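PDB 2E9Y: carbamate kinase, which probably catalyses the reversible transfer of a phosphoryl group between ATP and carbamate, giving carbamoyl phosphate and ADP. Local coordinates for residues I80-A83 with M84-A87; E98-L101 with R102-G105; Q28-A31 with V32-S36. All coordinates share one frame; numbering follows the deposited sequence.

Contact 1. Residues I80-A83 with M84-A87; sequences IATA and MTQA
Met-84 lies back along the preceding helical turn and reaches Ile-80, an i to i+4 pair near the start of helix 78-103, a long helix of the amino acid kinase fold that meets the second subunit here. Met-84 CB sits 3.2 Å from Ala-81 O. With CG anti to its own carbonyl carbon (chi1 -78°), the chain is directed toward the N-terminal end of the helix, and Met-84 CG comes 3.3 Å from Ile-80 O, the same oxygen that takes the backbone N-H of Met-84. Beyond CG the chain runs extended, carrying SD past that carbonyl until the terminal methyl, Met-84 CE, meets Ile-80 CG2 at 3.5 Å, a tight carbon-carbon contact. This apolar pair is covered by Trp-88 of the second subunit, while Leu-62 and Phe-66 of helix 56-67 also pack on Met-84.

The polar side of the turn centres on Thr-82 O, which is gripped twice. Gln-86 N donates to Thr-82 O over 3.2 Å as part of the normal helical pattern. A shorter bond, 2.6 Å, runs to Thr-82 O from Thr-85 OG1. That hydroxyl lies between its own backbone N and carbonyl carbon (chi1 66°), which folds it back onto the turn and lets it approach more from the flank of the carbonyl than Gln-86 N does, with a C=O...OG1 angle of 126°. Asn-55 ND2 is a second partner of the hydroxyl, which probably fixes its rotation. Gln-86 sends its amide away from the helix to the backbone, OE1 to Ser-115 N and NE2 to Gly-193 O. At its base the same side chain stays with the turn, where Gln-86 CG rests 3.5 Å from Thr-82 O.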
loop_
_atom_site.group_PDB
_atom_site.type_symbol
_atom_site.label_atom_id
_atom_site.label_comp_id
_atom_site.label_asym_id
_atom_site.label_seq_id
_atom_site.Cartn_x
_atom_site.Cartn_y
_atom_site.Cartn_z
ATOM N N ILE A 80 7.401 -7.520 -0.406
ATOM C CA ILE A 80 7.150 -6.253 0.275
ATOM C C ILE A 80 7.250 -5.145 -0.780
ATOM O O ILE A 80 6.478 -4.183 -0.767
ATOM C CB ILE A 80 8.180 -6.000 1.408
ATOM C CG1 ILE A 80 7.875 -6.917 2.598
ATOM C CG2 ILE A 80 8.137 -4.541 1.853
ATOM C CD1 ILE A 80 6.481 -6.773 3.146
ATOM N N ALA A 81 8.205 -5.279 -1.695
ATOM C CA ALA A 81 8.361 -4.298 -2.763
ATOM C C ALA A 81 7.076 -4.283 -3.593
ATOM O O ALA A 81 6.555 -3.221 -3.940
ATOM C CB ALA A 81 9.557 -4.651 -3.643
ATOM N N THR A 82 6.553 -5.466 -3.898
ATOM C CA THR A 82 5.320 -5.550 -4.670
ATOM C C THR A 82 4.171 -4.864 -3.926
ATOM O O THR A 82 3.404 -4.111 -4.527
ATOM C CB THR A 82 4.937 -7.017 -4.965
ATOM O OG1 THR A 82 5.897 -7.581 -5.865
ATOM C CG2 THR A 82 3.551 -7.097 -5.596
ATOM N N ALA A 83 4.050 -5.119 -2.627
ATOM C CA ALA A 83 2.984 -4.487 -1.838
ATOM C C ALA A 83 3.127 -2.970 -1.922
ATOM O O ALA A 83 2.142 -2.239 -2.086
ATOM C CB ALA A 83 3.053 -4.943 -0.380
ATOM N N MET A 84 4.361 -2.491 -1.805
ATOM C CA MET A 84 4.633 -1.066 -1.906
ATOM C C MET A 84 4.112 -0.497 -3.224
ATOM O O MET A 84 3.514 0.570 -3.278
ATOM C CB MET A 84 6.145 -0.859 -1.810
ATOM C CG MET A 84 6.660 -0.952 -0.372
ATOM S SD MET A 84 8.411 -0.564 -0.248
ATOM C CE MET A 84 8.669 -1.127 1.441
ATOM N N THR A 85 4.355 -1.212 -4.327
ATOM C CA THR A 85 3.904 -0.717 -5.627
ATOM C C THR A 85 2.382 -0.663 -5.726
ATOM O O THR A 85 1.837 0.123 -6.504
ATOM C CB THR A 85 4.455 -1.559 -6.827
ATOM O OG1 THR A 85 3.916 -2.888 -6.801
ATOM C CG2 THR A 85 5.973 -1.620 -6.779
ATOM N N GLN A 86 1.685 -1.496 -4.960
ATOM C CA GLN A 86 0.225 -1.460 -5.011
ATOM C C GLN A 86 -0.268 -0.138 -4.427
ATOM O O GLN A 86 -1.230 0.445 -4.922
ATOM C CB GLN A 86 -0.400 -2.645 -4.252
ATOM C CG GLN A 86 -0.075 -4.008 -4.867
ATOM C CD GLN A 86 -0.836 -5.168 -4.223
ATOM O OE1 GLN A 86 -1.336 -5.061 -3.102
ATOM N NE2 GLN A 86 -0.907 -6.293 -4.935
ATOM N N ALA A 87 0.399 0.348 -3.384
ATOM C CA ALA A 87 0.006 1.617 -2.773
ATOM C C ALA A 87 0.486 2.793 -3.624
ATOM O O ALA A 87 -0.226 3.789 -3.788
ATOM C CB ALA A 87 0.586 1.720 -1.367
#

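Contact 2. Residues E98-L101 with R102-G105; sequences EEEL and RRRG
A salt-bridge network of Glu-99, Glu-100, Arg-103 and Arg-104 spans the last turn of helix 78-103, just where a Schellman motif ends it. Glu-100 serves two arginines because its chain bends at chi2 (54°), which brings the carboxylate round between them. Glu-100 OE2 uses the anti lone pair to accept from Arg-104 NE at 2.8 Å, and this oxygen lies in the guanidinium plane although the two flat groups are turned 79° apart. Glu-100 OE1 meets Arg-103 NH1 at 2.9 Å, but the hydrogen bond is strongly bent and weak. Through its other terminal nitrogen, NH2, Arg-103 donates to Glu-99 OE2 at 2.9 Å, again from the anti side, so the Arg-103 guanidinium is shared by two carboxylates.

Arg-102 bends at chi3 and lays one guanidinium face over Glu-99 CA. A water links Arg-102 NH1 to the remaining oxygen of Glu-99, lying 2.6 Å from Glu-99 OE1.

Arg-104 carries the network to helix 25-44, where its NH1 forms a salt bridge with Asp-41. A leucine in its place would probably leave Asp-41 without this charged mate and Glu-100 OE2 without the N-H of NE, setting that carboxylate freer to turn. Glu-98 turns its carboxylate to Val-110 N and Lys-94 through OE2, and to Arg-116 of the second subunit through OE1.

The chain then leaves the helix through Gly-105, the C-prime residue, whose positive phi (87°) suits glycine. Leu-106 N returns to Leu-101 O, and inside that turn Gly-105 N bonds Arg-102 O at 2.8 Å.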
loop_
_atom_site.group_PDB
_atom_site.type_symbol
_atom_site.label_atom_id
_atom_site.label_comp_id
_atom_site.label_asym_id
_atom_site.label_seq_id
_atom_site.Cartn_x
_atom_site.Cartn_y
_atom_site.Cartn_z
ATOM N N GLU A 98 -10.596 9.923 -8.861
ATOM C CA GLU A 98 -11.521 10.634 -7.987
ATOM C C GLU A 98 -11.629 12.099 -8.411
ATOM O O GLU A 98 -12.719 12.670 -8.434
ATOM C CB GLU A 98 -11.050 10.553 -6.530
ATOM C CG GLU A 98 -11.415 9.255 -5.826
ATOM C CD GLU A 98 -10.854 9.179 -4.414
ATOM O OE1 GLU A 98 -10.458 10.231 -3.869
ATOM O OE2 GLU A 98 -10.823 8.066 -3.844
ATOM N N GLU A 99 -10.496 12.704 -8.751
ATOM C CA GLU A 99 -10.483 14.102 -9.170
ATOM C C GLU A 99 -11.267 14.291 -10.467
ATOM O O GLU A 99 -12.021 15.259 -10.614
ATOM C CB GLU A 99 -9.046 14.576 -9.367
ATOM C CG GLU A 99 -8.914 16.035 -9.758
ATOM C CD GLU A 99 -7.467 16.453 -9.913
ATOM O OE1 GLU A 99 -6.688 16.262 -8.953
ATOM O OE2 GLU A 99 -7.106 16.970 -10.992
ATOM N N GLU A 100 -11.089 13.364 -11.403
ATOM C CA GLU A 100 -11.779 13.438 -12.685
ATOM C C GLU A 100 -13.285 13.282 -12.518
ATOM O O GLU A 100 -14.058 14.069 -13.063
ATOM C CB GLU A 100 -11.251 12.363 -13.638
ATOM C CG GLU A 100 -11.874 12.395 -15.029
ATOM C CD GLU A 100 -11.757 13.755 -15.694
ATOM O OE1 GLU A 100 -10.650 14.335 -15.673
ATOM O OE2 GLU A 100 -12.767 14.242 -16.245
ATOM N N LEU A 101 -13.699 12.271 -11.762
ATOM C CA LEU A 101 -15.119 12.031 -11.538
ATOM C C LEU A 101 -15.761 13.229 -10.849
ATOM O O LEU A 101 -16.904 13.585 -11.135
ATOM C CB LEU A 101 -15.312 10.765 -10.695
ATOM C CG LEU A 101 -14.835 9.473 -11.366
ATOM C CD1 LEU A 101 -14.895 8.318 -10.381
ATOM C CD2 LEU A 101 -15.700 9.183 -12.582
ATOM N N ARG A 102 -15.012 13.849 -9.943
ATOM C CA ARG A 102 -15.485 15.015 -9.206
ATOM C C ARG A 102 -15.688 16.172 -10.176
ATOM O O ARG A 102 -16.687 16.893 -10.108
ATOM C CB ARG A 102 -14.451 15.401 -8.150
ATOM C CG ARG A 102 -14.843 16.548 -7.245
ATOM C CD ARG A 102 -13.628 16.973 -6.450
ATOM N NE ARG A 102 -12.956 15.811 -5.876
ATOM C CZ ARG A 102 -11.638 15.678 -5.784
ATOM N NH1 ARG A 102 -10.835 16.638 -6.225
ATOM N NH2 ARG A 102 -11.121 14.578 -5.258
ATOM N N ARG A 103 -14.727 16.342 -11.078
ATOM C CA ARG A 103 -14.784 17.398 -12.080
ATOM C C ARG A 103 -16.033 17.221 -12.942
ATOM O O ARG A 103 -16.514 18.171 -13.560
ATOM C CB ARG A 103 -13.527 17.351 -12.954
ATOM C CG ARG A 103 -13.483 18.400 -14.053
ATOM C CD ARG A 103 -12.146 18.392 -14.783
ATOM N NE ARG A 103 -11.028 18.671 -13.883
ATOM C CZ ARG A 103 -10.159 17.761 -13.450
ATOM N NH1 ARG A 103 -10.265 16.496 -13.836
ATOM N NH2 ARG A 103 -9.183 18.116 -12.625
ATOM N N ARG A 104 -16.556 15.998 -12.972
ATOM C CA ARG A 104 -17.746 15.697 -13.754
ATOM C C ARG A 104 -18.999 15.684 -12.880
ATOM O O ARG A 104 -20.067 15.255 -13.316
ATOM C CB ARG A 104 -17.584 14.350 -14.462
ATOM C CG ARG A 104 -16.347 14.270 -15.342
ATOM C CD ARG A 104 -16.354 13.026 -16.217
ATOM N NE ARG A 104 -15.132 12.919 -17.013
ATOM C CZ ARG A 104 -14.945 12.026 -17.979
ATOM N NH1 ARG A 104 -15.903 11.159 -18.274
ATOM N NH2 ARG A 104 -13.797 11.997 -18.645
ATOM N N GLY A 105 -18.862 16.153 -11.643
ATOM C CA GLY A 105 -20.000 16.201 -10.741
ATOM C C GLY A 105 -20.253 14.934 -9.947
ATOM O O GLY A 105 -21.202 14.870 -9.165
HETATM O O HOH W 1 -7.736 16.080 -6.600
HETATM O O HOH W 2 -12.119 17.980 -8.891
#

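Contact 3. Residues Q28-A31 with V32-S36; sequences QTAA and VKRAS
Val-32 follows Gln-28 by one turn of helix 25-44, and the N-H of Val-32 N points almost straight at Gln-28 O, 2.8 Å away. The Val-32 CG2 methyl, anti to the carbonyl carbon, lies beside Gln-28 O at 3.5 Å. The valine side chain itself packs on Leu-93 and Ser-96 of helix 78-103 and on Ile-16.

Lys-33 continues the backbone pattern by donating to Thr-29 O from above the carbonyl plane. Lys-33 CB is 3.4 Å from Thr-29 O, but the chain then stretches away from the preceding turn toward its exposed end.

Arg-34 does the opposite and folds back. A bend at chi3 (-71°) lays the guanidinium over the preceding turn, with one face covering Ala-31 CA, offset toward the rim. Arg-34 NH2 approaches Ala-31 CB to 3.8 Å, and Arg-34 NH1 lies 3.3 Å from Ala-30 O, too poorly angled for a hydrogen bond. The small methyls of Ala-30 and Ala-31 probably help the flat group to lie this close to the backbone.

Ala-35 turns a small methyl to Ala-15, while its N-H bonds Ala-31 O in the carbonyl plane. Ser-36 closes the segment by sending Ser-36 OG back to Val-32 O at 3.1 Å, on the face opposite that used by Ser-36 N, so one carbonyl takes two donors.

Buried Val-32, Ala-35 and Ser-36 beside exposed Lys-33 and Arg-34 make this an amphipathic helix, packed by its inner side on helix 78-103 within the alpha/beta amino acid kinase fold.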
loop_
_atom_site.group_PDB
_atom_site.type_symbol
_atom_site.label_atom_id
_atom_site.label_comp_id
_atom_site.label_asym_id
_atom_site.label_seq_id
_atom_site.Cartn_x
_atom_site.Cartn_y
_atom_site.Cartn_z
ATOM N N GLN A 28 4.601 9.683 -14.358
ATOM C CA GLN A 28 3.457 8.873 -13.962
ATOM C C GLN A 28 2.164 9.657 -13.780
ATOM O O GLN A 28 1.115 9.244 -14.274
ATOM C CB GLN A 28 3.781 8.087 -12.686
ATOM C CG GLN A 28 4.545 8.865 -11.635
ATOM C CD GLN A 28 5.007 7.981 -10.493
ATOM O OE1 GLN A 28 5.275 6.798 -10.689
ATOM N NE2 GLN A 28 5.119 8.556 -9.297
ATOM N N THR A 29 2.228 10.787 -13.083
ATOM C CA THR A 29 1.027 11.586 -12.860
ATOM C C THR A 29 0.354 11.987 -14.174
ATOM O O THR A 29 -0.873 12.025 -14.261
ATOM C CB THR A 29 1.342 12.852 -12.034
ATOM O OG1 THR A 29 2.406 13.584 -12.657
ATOM C CG2 THR A 29 1.749 12.468 -10.611
ATOM N N ALA A 30 1.157 12.265 -15.195
ATOM C CA ALA A 30 0.634 12.654 -16.503
ATOM C C ALA A 30 -0.007 11.464 -17.219
ATOM O O ALA A 30 -1.054 11.598 -17.856
ATOM C CB ALA A 30 1.751 13.239 -17.357
ATOM N N ALA A 31 0.629 10.302 -17.116
ATOM C CA ALA A 31 0.108 9.095 -17.744
ATOM C C ALA A 31 -1.191 8.682 -17.059
ATOM O O ALA A 31 -2.180 8.354 -17.717
ATOM C CB ALA A 31 1.135 7.968 -17.647
ATOM N N VAL A 32 -1.181 8.702 -15.731
ATOM C CA VAL A 32 -2.360 8.309 -14.968
ATOM C C VAL A 32 -3.537 9.252 -15.228
ATOM O O VAL A 32 -4.694 8.852 -15.252
ATOM C CB VAL A 32 -1.996 8.327 -13.483
ATOM C CG1 VAL A 32 -3.260 8.478 -12.638
ATOM C CG2 VAL A 32 -1.293 7.037 -13.105
ATOM N N LYS A 33 -3.256 10.534 -15.442
ATOM C CA LYS A 33 -4.316 11.492 -15.729
ATOM C C LYS A 33 -5.022 11.068 -17.014
ATOM O O LYS A 33 -6.251 11.059 -17.083
ATOM C CB LYS A 33 -3.741 12.902 -15.895
ATOM C CG LYS A 33 -4.798 13.968 -16.172
ATOM C CD LYS A 33 -4.185 15.361 -16.271
ATOM C CE LYS A 33 -5.245 16.424 -16.535
ATOM N NZ LYS A 33 -6.240 16.521 -15.428
ATOM N N ARG A 34 -4.235 10.717 -18.028
ATOM C CA ARG A 34 -4.797 10.280 -19.303
ATOM C C ARG A 34 -5.648 9.026 -19.107
ATOM O O ARG A 34 -6.764 8.940 -19.615
ATOM C CB ARG A 34 -3.684 9.986 -20.317
ATOM C CG ARG A 34 -2.918 11.215 -20.786
ATOM C CD ARG A 34 -2.106 10.926 -22.049
ATOM N NE ARG A 34 -0.960 10.050 -21.807
ATOM C CZ ARG A 34 0.172 10.440 -21.226
ATOM N NH1 ARG A 34 0.319 11.696 -20.824
ATOM N NH2 ARG A 34 1.159 9.571 -21.046
ATOM N N ALA A 35 -5.121 8.059 -18.361
ATOM C CA ALA A 35 -5.843 6.814 -18.116
ATOM C C ALA A 35 -7.120 7.021 -17.306
ATOM O O ALA A 35 -8.142 6.390 -17.581
ATOM C CB ALA A 35 -4.931 5.812 -17.409
ATOM N N SER A 36 -7.065 7.903 -16.310
ATOM C CA SER A 36 -8.230 8.170 -15.474
ATOM C C SER A 36 -9.350 8.830 -16.261
ATOM O O SER A 36 -10.525 8.548 -16.034
ATOM C CB SER A 36 -7.851 9.059 -14.286
ATOM O OG SER A 36 -7.061 8.339 -13.353
#

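Contacts 1 and 2 lie on the same helix, 78-103, with centres about 27 Å apart, and both meet the second subunit. Contact 1 is wholly buried and depends on methyls, a thioether and a backbone oxygen that accepts two hydrogen bonds. Contact 2, at the far end, is partly exposed and relies on charge, with water joining in. Contact 3 belongs to the neighbouring helix, 25-44, and mixes the two characters: its inner side is apolar, whereas its outer arginine rests on backbone without a paired carboxylate among the two segments. Contacts 2 and 3 touch where Glu-100 CG comes 4.2 Å from Ser-36 O, so the two helices meet there directly.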